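Local coordinates for protoporphyrinogen oxidase (Exiguobacterium sibiricum, PDB 3LOV), which probably oxidises coproporphyrinogen III to coproporphyrin III with molecular oxygen in heme b biosynthesis, using bound FAD as its cofactor, at residues A[58-63]-A[348-353]; A[79-84]-A[231-236]; A[314-319]-A[357-362]. One frame throughout, in Å; residues are numbered along the deposited sequence. Where two conformers were deposited one is given.

Contact 1 (A[58-63]-A[348-353]); sequences GPDSYV and QKWNHS. With FAD (flavin-adenine dinucleotide), chain B.
K349 and W350 converge on one carboxylate oxygen of D60. The lysine reaches it at full stretch: CG lies anti to the backbone N (chi1 180°), the chain stays extended to its end, and K349 NZ ends 2.8 Å from D60 OD2, on the syn lone pair, in a salt bridge. W350 comes from another direction, with its ring nearly perpendicular to the carboxylate. W350 NE1 donates to D60 OD2 at 3.1 Å, with the acceptor close to the ring plane, at its edge, but the bond meets the carboxylate from above its plane. Within the 348-353 segment, K349 CG lies over one face of the indole, offset toward the edge of the ring. D60 OD1 is engaged as well: S61 OG donates to D60 OD1 at 2.8 Å, again from above the carboxylate plane. Both D60 and S61 hold their side chains between the backbone N and the carbonyl carbon (chi1 78° and 61°), which brings hydroxyl and carboxylate together. S61 CB meanwhile rests against the indole, 3.5 Å from W350 CZ2. Were D60 exchanged for an alanine, the ammonium of K349 would probably lose its counter-charge and the indole N-H its acceptor, and the S61 hydroxyl is likely to be set free to turn. On its other side the 58-63 segment faces the flavin: P59 CB packs 3.5 Å from C4X of FAD, and the backbone O of S61 accepts a weak bond from FAD N3 at 2.7 Å. K349 and W350, at the end of helix 346-349, thus back the loop that lines the isoalloxazine, a second shell behind the FAD site of this flavin-containing amine oxidoreductase family.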
# COMPACT_ATOMS: atom_id res chain seq x y z
N GLY A 58 4.92 -2.47 -9.35
CA GLY A 58 4.08 -1.84 -8.31
C GLY A 58 4.28 -2.48 -6.94
O GLY A 58 5.39 -2.56 -6.45
N PRO A 59 3.20 -2.90 -6.29
CA PRO A 59 3.37 -3.66 -5.03
C PRO A 59 4.32 -4.87 -5.23
O PRO A 59 4.25 -5.55 -6.25
CB PRO A 59 1.97 -4.21 -4.74
CG PRO A 59 1.03 -3.45 -5.57
CD PRO A 59 1.81 -2.84 -6.73
N ASP A 60 5.22 -5.12 -4.29
CA ASP A 60 6.07 -6.29 -4.45
C ASP A 60 5.61 -7.47 -3.63
O ASP A 60 6.03 -8.60 -3.87
CB ASP A 60 7.57 -5.94 -4.25
CG ASP A 60 7.97 -5.79 -2.79
OD1 ASP A 60 7.10 -5.60 -1.93
OD2 ASP A 60 9.19 -5.88 -2.52
N SER A 61 4.74 -7.22 -2.65
CA SER A 61 4.39 -8.24 -1.67
C SER A 61 3.21 -7.77 -0.84
O SER A 61 2.67 -6.71 -1.09
CB SER A 61 5.61 -8.52 -0.77
OG SER A 61 6.01 -7.37 -0.05
N TYR A 62 2.80 -8.59 0.13
CA TYR A 62 1.72 -8.29 1.05
C TYR A 62 2.04 -8.86 2.42
O TYR A 62 2.83 -9.78 2.54
CB TYR A 62 0.37 -8.82 0.54
CG TYR A 62 0.21 -10.35 0.49
CD1 TYR A 62 0.57 -11.08 -0.64
CD2 TYR A 62 -0.28 -11.03 1.58
CE1 TYR A 62 0.43 -12.47 -0.67
CE2 TYR A 62 -0.41 -12.40 1.58
CZ TYR A 62 -0.06 -13.11 0.47
OH TYR A 62 -0.23 -14.43 0.54
N VAL A 63 1.42 -8.28 3.45
CA VAL A 63 1.59 -8.71 4.85
C VAL A 63 0.96 -10.07 5.09
O VAL A 63 -0.28 -10.23 4.96
CB VAL A 63 0.92 -7.70 5.83
CG1 VAL A 63 0.97 -8.20 7.28
CG2 VAL A 63 1.56 -6.31 5.69
N GLN A 348 18.60 -9.08 -2.84
CA GLN A 348 18.77 -9.48 -1.44
C GLN A 348 17.44 -9.81 -0.73
O GLN A 348 17.41 -10.66 0.15
CB GLN A 348 19.46 -8.37 -0.62
CG GLN A 348 20.81 -7.92 -1.14
CD GLN A 348 21.83 -9.00 -1.04
OE1 GLN A 348 22.19 -9.59 -2.06
NE2 GLN A 348 22.28 -9.29 0.18
N LYS A 349 16.37 -9.13 -1.10
CA LYS A 349 15.10 -9.28 -0.37
C LYS A 349 14.35 -10.50 -0.92
O LYS A 349 13.75 -11.22 -0.15
CB LYS A 349 14.27 -8.00 -0.51
CG LYS A 349 12.90 -8.00 0.19
CD LYS A 349 12.24 -6.62 0.09
CE LYS A 349 10.83 -6.59 0.67
NZ LYS A 349 10.05 -5.48 0.08
N TRP A 350 14.43 -10.72 -2.22
CA TRP A 350 13.75 -11.83 -2.91
C TRP A 350 14.71 -12.76 -3.67
O TRP A 350 15.28 -12.38 -4.69
CB TRP A 350 12.67 -11.32 -3.89
CG TRP A 350 11.70 -10.47 -3.24
CD1 TRP A 350 11.62 -9.10 -3.35
CD2 TRP A 350 10.67 -10.87 -2.34
NE1 TRP A 350 10.61 -8.63 -2.54
CE2 TRP A 350 10.01 -9.69 -1.91
CE3 TRP A 350 10.24 -12.10 -1.83
CZ2 TRP A 350 8.93 -9.71 -1.05
CZ3 TRP A 350 9.14 -12.10 -0.95
CH2 TRP A 350 8.53 -10.92 -0.57
N ASN A 351 14.85 -14.00 -3.18
CA ASN A 351 15.67 -15.00 -3.84
C ASN A 351 15.27 -15.21 -5.29
O ASN A 351 16.12 -15.37 -6.12
CB ASN A 351 15.65 -16.31 -3.05
CG ASN A 351 16.48 -16.25 -1.77
OD1 ASN A 351 17.26 -15.33 -1.56
ND2 ASN A 351 16.34 -17.27 -0.91
N HIS A 352 13.98 -15.17 -5.60
CA HIS A 352 13.49 -15.51 -6.95
C HIS A 352 13.61 -14.44 -8.05
O HIS A 352 13.50 -14.74 -9.24
CB HIS A 352 12.01 -15.89 -6.86
CG HIS A 352 11.08 -14.71 -6.68
ND1 HIS A 352 10.86 -14.12 -5.46
CD2 HIS A 352 10.29 -14.04 -7.56
CE1 HIS A 352 9.98 -13.14 -5.59
NE2 HIS A 352 9.62 -13.07 -6.86
N SER A 353 13.82 -13.19 -7.67
CA SER A 353 13.63 -12.07 -8.60
C SER A 353 14.75 -11.84 -9.64
O SER A 353 14.48 -11.38 -10.76
CB SER A 353 13.40 -10.79 -7.78
OG SER A 353 14.44 -10.62 -6.82
PA FAD B . -6.04 -0.13 -9.10
O1A FAD B . -4.94 -1.13 -9.07
O2A FAD B . -5.70 1.31 -9.20
O5B FAD B . -7.03 -0.51 -10.28
C5B FAD B . -8.00 0.38 -10.78
C4B FAD B . -8.45 -0.14 -12.15
O4B FAD B . -9.58 0.60 -12.63
C3B FAD B . -7.33 -0.04 -13.17
O3B FAD B . -7.18 -1.23 -13.91
C2B FAD B . -7.80 1.14 -14.00
O2B FAD B . -7.39 1.07 -15.32
C1B FAD B . -9.31 1.01 -13.94
N9A FAD B . -10.07 2.23 -14.23
C8A FAD B . -9.80 3.56 -13.96
N7A FAD B . -10.82 4.34 -14.42
C5A FAD B . -11.74 3.51 -14.99
C6A FAD B . -12.98 3.71 -15.61
N6A FAD B . -13.51 4.93 -15.71
N1A FAD B . -13.68 2.63 -16.11
C2A FAD B . -13.20 1.35 -15.95
N3A FAD B . -11.99 1.15 -15.32
C4A FAD B . -11.27 2.20 -14.88
N1 FAD B . -0.04 -2.93 -1.36
C2 FAD B . 0.50 -4.01 -0.73
O2 FAD B . -0.22 -4.82 -0.14
N3 FAD B . 1.86 -4.19 -0.74
C4 FAD B . 2.70 -3.32 -1.33
O4 FAD B . 3.89 -3.55 -1.32
C4X FAD B . 2.19 -2.19 -1.94
N5 FAD B . 3.04 -1.32 -2.59
C5X FAD B . 2.49 -0.20 -3.23
C6 FAD B . 3.33 0.72 -3.86
C7 FAD B . 2.79 1.85 -4.50
C7M FAD B . 3.69 2.83 -5.18
C8 FAD B . 1.39 2.05 -4.54
C8M FAD B . 0.76 3.26 -5.20
C9 FAD B . 0.55 1.13 -3.93
C9A FAD B . 1.08 -0.00 -3.26
N10 FAD B . 0.23 -0.93 -2.64
C10 FAD B . 0.80 -2.02 -1.97
C1' FAD B . -1.27 -0.78 -2.61
C2' FAD B . -1.88 -1.63 -3.76
O2' FAD B . -1.43 -1.11 -4.96
C3' FAD B . -3.41 -1.63 -3.77
O3' FAD B . -3.80 -2.46 -2.68
C4' FAD B . -4.08 -2.20 -5.04
O4' FAD B . -3.30 -2.16 -6.22
C5' FAD B . -5.35 -1.45 -5.39
O5' FAD B . -5.99 -2.11 -6.45
P FAD B . -7.38 -1.56 -6.97
O1P FAD B . -8.26 -1.07 -5.84
O2P FAD B . -8.05 -2.47 -7.96
O3P FAD B . -6.97 -0.20 -7.79

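Contact 2 (A[79-84]-A[231-236]); sequences GEKLVR and LETGLE
E232 N donates to K81 O at 2.7 Å, in the carbonyl plane and fairly straight (159° at the hydrogen), where strand 82-84 pairs antiparallel with the end of strand 228-231. K81 O also receives a CA-H...O contact from L231 CA at 3.2 Å. Next to it, L82 and L231 form a non-hydrogen-bonded pair.

Among apolar contacts, the side chains of these two leucines project from the same face of the sheet, L82 CD2 meeting L231 CD2 at 3.8 Å; I73 of helix 68-75 packs against both. V83 turns to the opposite face, where V83 CG2 lies 3.9 Å from E232 N, and H352 packs on both V83 and E232. The aliphatic part of K81 passes across T233 at about a right angle, with K81 CD 4.0 Å from T233 CG2; the T233 hydroxyl is bonded to S237 in the following helix.

The polar ends meet through water. K81 bends at chi2 (-57°), and one water accepts from K81 NZ at 2.7 Å and donates to E232 OE1 at 2.6 Å; this bridge holds for one of two deposited E232 conformers and is therefore less certain. The charged atoms themselves stay apart, and the link lies at the partly exposed border of the contact.

A type I turn from L231 to G234, closed by G234 N to L231 O, then leads the chain into helix 235-245. This is packing at the edge of a three-stranded antiparallel sheet, with 82-84 an outermost strand and a strand-turn-helix connection leaving 228-231.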
# COMPACT_ATOMS: atom_id res chain seq x y z
N GLY A 79 -0.66 -21.51 -4.29
CA GLY A 79 0.01 -21.69 -2.99
C GLY A 79 1.46 -22.14 -3.11
O GLY A 79 2.33 -21.67 -2.39
N GLU A 80 1.73 -23.04 -4.05
CA GLU A 80 3.08 -23.58 -4.23
C GLU A 80 4.13 -22.54 -4.66
O GLU A 80 5.30 -22.80 -4.54
CB GLU A 80 3.08 -24.74 -5.23
CG GLU A 80 2.70 -24.33 -6.63
CD GLU A 80 2.49 -25.53 -7.54
OE1 GLU A 80 2.63 -26.67 -7.04
OE2 GLU A 80 2.19 -25.34 -8.73
N LYS A 81 3.68 -21.36 -5.11
CA LYS A 81 4.58 -20.28 -5.54
C LYS A 81 4.86 -19.24 -4.46
O LYS A 81 5.57 -18.29 -4.69
CB LYS A 81 3.97 -19.59 -6.76
CG LYS A 81 3.59 -20.54 -7.89
CD LYS A 81 4.78 -21.38 -8.37
CE LYS A 81 4.38 -22.28 -9.53
NZ LYS A 81 5.55 -23.03 -10.01
N LEU A 82 4.31 -19.41 -3.30
CA LEU A 82 4.44 -18.43 -2.24
C LEU A 82 5.89 -18.41 -1.76
O LEU A 82 6.48 -19.46 -1.50
CB LEU A 82 3.52 -18.74 -1.05
CG LEU A 82 2.04 -18.38 -1.18
CD1 LEU A 82 1.16 -19.07 -0.18
CD2 LEU A 82 1.84 -16.87 -1.08
N VAL A 83 6.45 -17.21 -1.65
CA VAL A 83 7.76 -17.04 -1.11
C VAL A 83 7.66 -15.96 -0.06
O VAL A 83 6.75 -15.13 -0.07
CB VAL A 83 8.77 -16.73 -2.21
CG1 VAL A 83 9.10 -18.04 -3.02
CG2 VAL A 83 8.25 -15.61 -3.17
N ARG A 84 8.58 -16.04 0.89
CA ARG A 84 8.75 -15.01 1.90
C ARG A 84 9.99 -14.17 1.63
O ARG A 84 10.94 -14.59 0.95
CB ARG A 84 8.92 -15.67 3.24
CG ARG A 84 7.74 -16.45 3.68
CD ARG A 84 7.96 -16.82 5.13
NE ARG A 84 7.05 -17.87 5.49
CZ ARG A 84 5.83 -17.69 5.98
NH1 ARG A 84 5.34 -16.46 6.17
NH2 ARG A 84 5.10 -18.75 6.27
N LEU A 231 4.92 -14.00 -4.78
CA LEU A 231 4.90 -15.23 -5.55
C LEU A 231 6.13 -15.32 -6.45
O LEU A 231 6.55 -14.34 -7.08
CB LEU A 231 3.62 -15.32 -6.41
CG LEU A 231 2.28 -15.28 -5.67
CD1 LEU A 231 1.18 -14.99 -6.68
CD2 LEU A 231 1.94 -16.60 -4.91
N GLU A 232 6.61 -16.56 -6.55
CA GLU A 232 7.79 -16.91 -7.34
C GLU A 232 7.58 -16.51 -8.78
O GLU A 232 8.50 -16.10 -9.47
CB GLU A 232 8.02 -18.44 -7.25
CG GLU A 232 9.38 -18.92 -7.76
CD GLU A 232 9.54 -18.82 -9.26
OE1 GLU A 232 8.59 -19.13 -10.01
OE2 GLU A 232 10.63 -18.42 -9.70
N THR A 233 6.34 -16.63 -9.23
CA THR A 233 6.00 -16.36 -10.60
C THR A 233 5.57 -14.90 -10.74
O THR A 233 5.11 -14.50 -11.79
CB THR A 233 4.83 -17.27 -11.04
OG1 THR A 233 3.84 -17.27 -10.02
CG2 THR A 233 5.32 -18.71 -11.24
N GLY A 234 5.67 -14.12 -9.68
CA GLY A 234 5.42 -12.67 -9.74
C GLY A 234 3.97 -12.36 -9.41
O GLY A 234 3.10 -13.22 -9.60
N LEU A 235 3.71 -11.15 -8.91
CA LEU A 235 2.36 -10.83 -8.44
C LEU A 235 1.44 -10.72 -9.63
O LEU A 235 0.24 -10.97 -9.51
CB LEU A 235 2.33 -9.58 -7.56
CG LEU A 235 2.75 -9.71 -6.09
CD1 LEU A 235 2.51 -8.38 -5.42
CD2 LEU A 235 2.01 -10.79 -5.37
N GLU A 236 1.96 -10.42 -10.80
CA GLU A 236 1.08 -10.38 -11.97
C GLU A 236 0.48 -11.77 -12.29
O GLU A 236 -0.64 -11.86 -12.84
CB GLU A 236 1.80 -9.77 -13.18
CG GLU A 236 0.83 -9.30 -14.28
CD GLU A 236 1.48 -8.45 -15.40
OE1 GLU A 236 2.63 -7.96 -15.26
OE2 GLU A 236 0.79 -8.24 -16.41
O HOH W 1 7.82 -21.59 -9.82

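Contact 3 (A[314-319]-A[357-362]); sequences TMIFDQ and HTVLRA
T314 and V359 each set a methyl anti to the backbone N (chi1 -177° for the valine), and T314 CG2 and V359 CG1 press together at 3.4 Å, tighter than usual for carbons. R361 likewise has CG anti to its N, which carries its chain past T314 OG1; beyond the bend at chi3 the guanidinium leaves the strand pair, and its NH1 donates to the backbone O of G58, just before the flavin-lining P59. The I316 and V359 side chains run alongside one another in the same direction, I316 CG1 4.1 Å from V359 CG2, and I55 touches both. I316 CG2 also touches H357 CD2, whose ring packs edge-to-face with F53.

The 314-318 and 357-362 parts of strands 307-318 and 357-364 run antiparallel, 168° between their directions, as neighbours within the mixed sheet that also holds strands 340-345 and 400-411. Two hydrogen-bonded pairs provide the ladder. M315 and L360 exchange bonds, M315 N to L360 O at 2.7 Å and L360 N to M315 O at 2.9 Å. F317 and T358 repeat the pattern, F317 N to T358 O at 2.8 Å and the longer return bond from T358 N to F317 O at 3.2 Å.

On the face of M315, F317, T358 and L360, the phenyl ring of F317 takes T358 O at its edge, in the ring plane, and F317 CE2 approaches L360 CD1 at 4.1 Å. M315, a selenomethionine, extends away from strand 357-364 to L385 and L388 of helix 377-392, and L360 also packs on L388.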
# COMPACT_ATOMS: atom_id res chain seq x y z
N THR A 314 13.87 0.92 -11.23
CA THR A 314 14.60 -0.30 -10.94
C THR A 314 15.81 -0.31 -11.83
O THR A 314 15.68 -0.09 -13.02
CB THR A 314 13.76 -1.56 -11.18
OG1 THR A 314 12.74 -1.68 -10.17
CG2 THR A 314 14.66 -2.80 -11.14
N MSE A 315 16.98 -0.52 -11.24
CA MSE A 315 18.25 -0.59 -11.99
C MSE A 315 18.88 -1.97 -11.85
O MSE A 315 19.13 -2.43 -10.73
CB MSE A 315 19.22 0.45 -11.45
CG MSE A 315 18.86 1.85 -11.84
SE MSE A 315 19.49 3.14 -10.55
CE MSE A 315 19.49 4.52 -11.87
N ILE A 316 19.10 -2.62 -13.00
CA ILE A 316 19.68 -3.95 -13.09
C ILE A 316 21.16 -3.77 -13.39
O ILE A 316 21.51 -3.16 -14.38
CB ILE A 316 19.03 -4.81 -14.22
CG1 ILE A 316 17.61 -5.25 -13.83
CG2 ILE A 316 19.92 -6.05 -14.52
CD1 ILE A 316 16.72 -5.67 -15.01
N PHE A 317 22.00 -4.30 -12.52
CA PHE A 317 23.45 -4.28 -12.71
C PHE A 317 23.98 -5.68 -12.83
O PHE A 317 23.45 -6.60 -12.19
CB PHE A 317 24.12 -3.71 -11.47
CG PHE A 317 23.72 -2.30 -11.17
CD1 PHE A 317 24.43 -1.24 -11.73
CD2 PHE A 317 22.64 -2.04 -10.33
CE1 PHE A 317 24.07 0.08 -11.45
CE2 PHE A 317 22.29 -0.74 -10.05
CZ PHE A 317 22.99 0.33 -10.60
N ASP A 318 25.06 -5.86 -13.58
CA ASP A 318 25.80 -7.12 -13.51
C ASP A 318 26.18 -7.37 -12.05
O ASP A 318 26.45 -6.43 -11.30
CB ASP A 318 27.02 -7.09 -14.44
CG ASP A 318 26.67 -7.44 -15.88
OD1 ASP A 318 25.95 -8.45 -16.08
OD2 ASP A 318 27.11 -6.72 -16.81
N GLN A 319 26.16 -8.64 -11.65
CA GLN A 319 26.38 -9.01 -10.25
C GLN A 319 27.60 -8.29 -9.72
O GLN A 319 28.62 -8.23 -10.40
CB GLN A 319 26.54 -10.52 -10.12
CG GLN A 319 26.61 -11.00 -8.67
CD GLN A 319 25.59 -12.08 -8.36
OE1 GLN A 319 24.41 -11.94 -8.66
NE2 GLN A 319 26.05 -13.16 -7.74
N HIS A 357 22.28 -11.25 -10.42
CA HIS A 357 22.42 -9.83 -10.62
C HIS A 357 22.20 -9.05 -9.35
O HIS A 357 21.67 -9.56 -8.37
CB HIS A 357 21.41 -9.33 -11.67
CG HIS A 357 21.60 -9.92 -13.02
ND1 HIS A 357 21.23 -11.21 -13.32
CD2 HIS A 357 22.07 -9.38 -14.17
CE1 HIS A 357 21.47 -11.45 -14.60
NE2 HIS A 357 21.98 -10.36 -15.14
N THR A 358 22.63 -7.79 -9.39
CA THR A 358 22.39 -6.84 -8.35
C THR A 358 21.30 -5.95 -8.91
O THR A 358 21.47 -5.32 -9.97
CB THR A 358 23.65 -6.04 -8.04
OG1 THR A 358 24.63 -6.94 -7.50
CG2 THR A 358 23.40 -4.94 -7.02
N VAL A 359 20.16 -5.90 -8.22
CA VAL A 359 19.04 -5.09 -8.67
C VAL A 359 18.58 -4.16 -7.56
O VAL A 359 18.25 -4.63 -6.46
CB VAL A 359 17.89 -5.96 -9.12
CG1 VAL A 359 16.74 -5.10 -9.66
CG2 VAL A 359 18.40 -6.99 -10.18
N LEU A 360 18.56 -2.86 -7.88
CA LEU A 360 18.12 -1.83 -6.94
C LEU A 360 16.76 -1.28 -7.42
O LEU A 360 16.56 -1.01 -8.60
CB LEU A 360 19.18 -0.72 -6.79
CG LEU A 360 20.60 -1.06 -6.25
CD1 LEU A 360 21.50 0.19 -6.18
CD2 LEU A 360 20.55 -1.72 -4.87
N ARG A 361 15.80 -1.16 -6.51
CA ARG A 361 14.50 -0.52 -6.83
C ARG A 361 14.32 0.70 -5.92
O ARG A 361 14.20 0.55 -4.71
CB ARG A 361 13.28 -1.46 -6.68
CG ARG A 361 11.96 -0.81 -7.24
CD ARG A 361 10.77 -1.75 -7.47
NE ARG A 361 10.06 -2.08 -6.25
CZ ARG A 361 8.74 -2.31 -6.16
NH1 ARG A 361 7.94 -2.27 -7.22
NH2 ARG A 361 8.22 -2.57 -4.98
N ALA A 362 14.41 1.89 -6.51
CA ALA A 362 14.20 3.14 -5.78
C ALA A 362 12.74 3.62 -5.96
O ALA A 362 12.13 3.40 -6.99
CB ALA A 362 15.20 4.22 -6.22

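Overall arrangement
Contacts 1 and 2 lie close, their centres about 9 Å apart, and both reach the small antiparallel sheet in which strand 228-231 runs between strands 62-63 and 82-84; H352 and W350 of contact 1 pack directly on 231-232 and R84. Contact 3 belongs to the larger mixed sheet, its centre about 14 Å from that of contact 1 and about 20 Å from that of contact 2, which it does not touch. Along the chain contact 2 is nested inside the loop closed by contact 1, whereas contacts 1 and 3 interleave, 348-353 falling between 314-319 and 357-362. R361 ties contact 3 to the G58-D60 loop, so both sheets converge on the polypeptide beside the flavin.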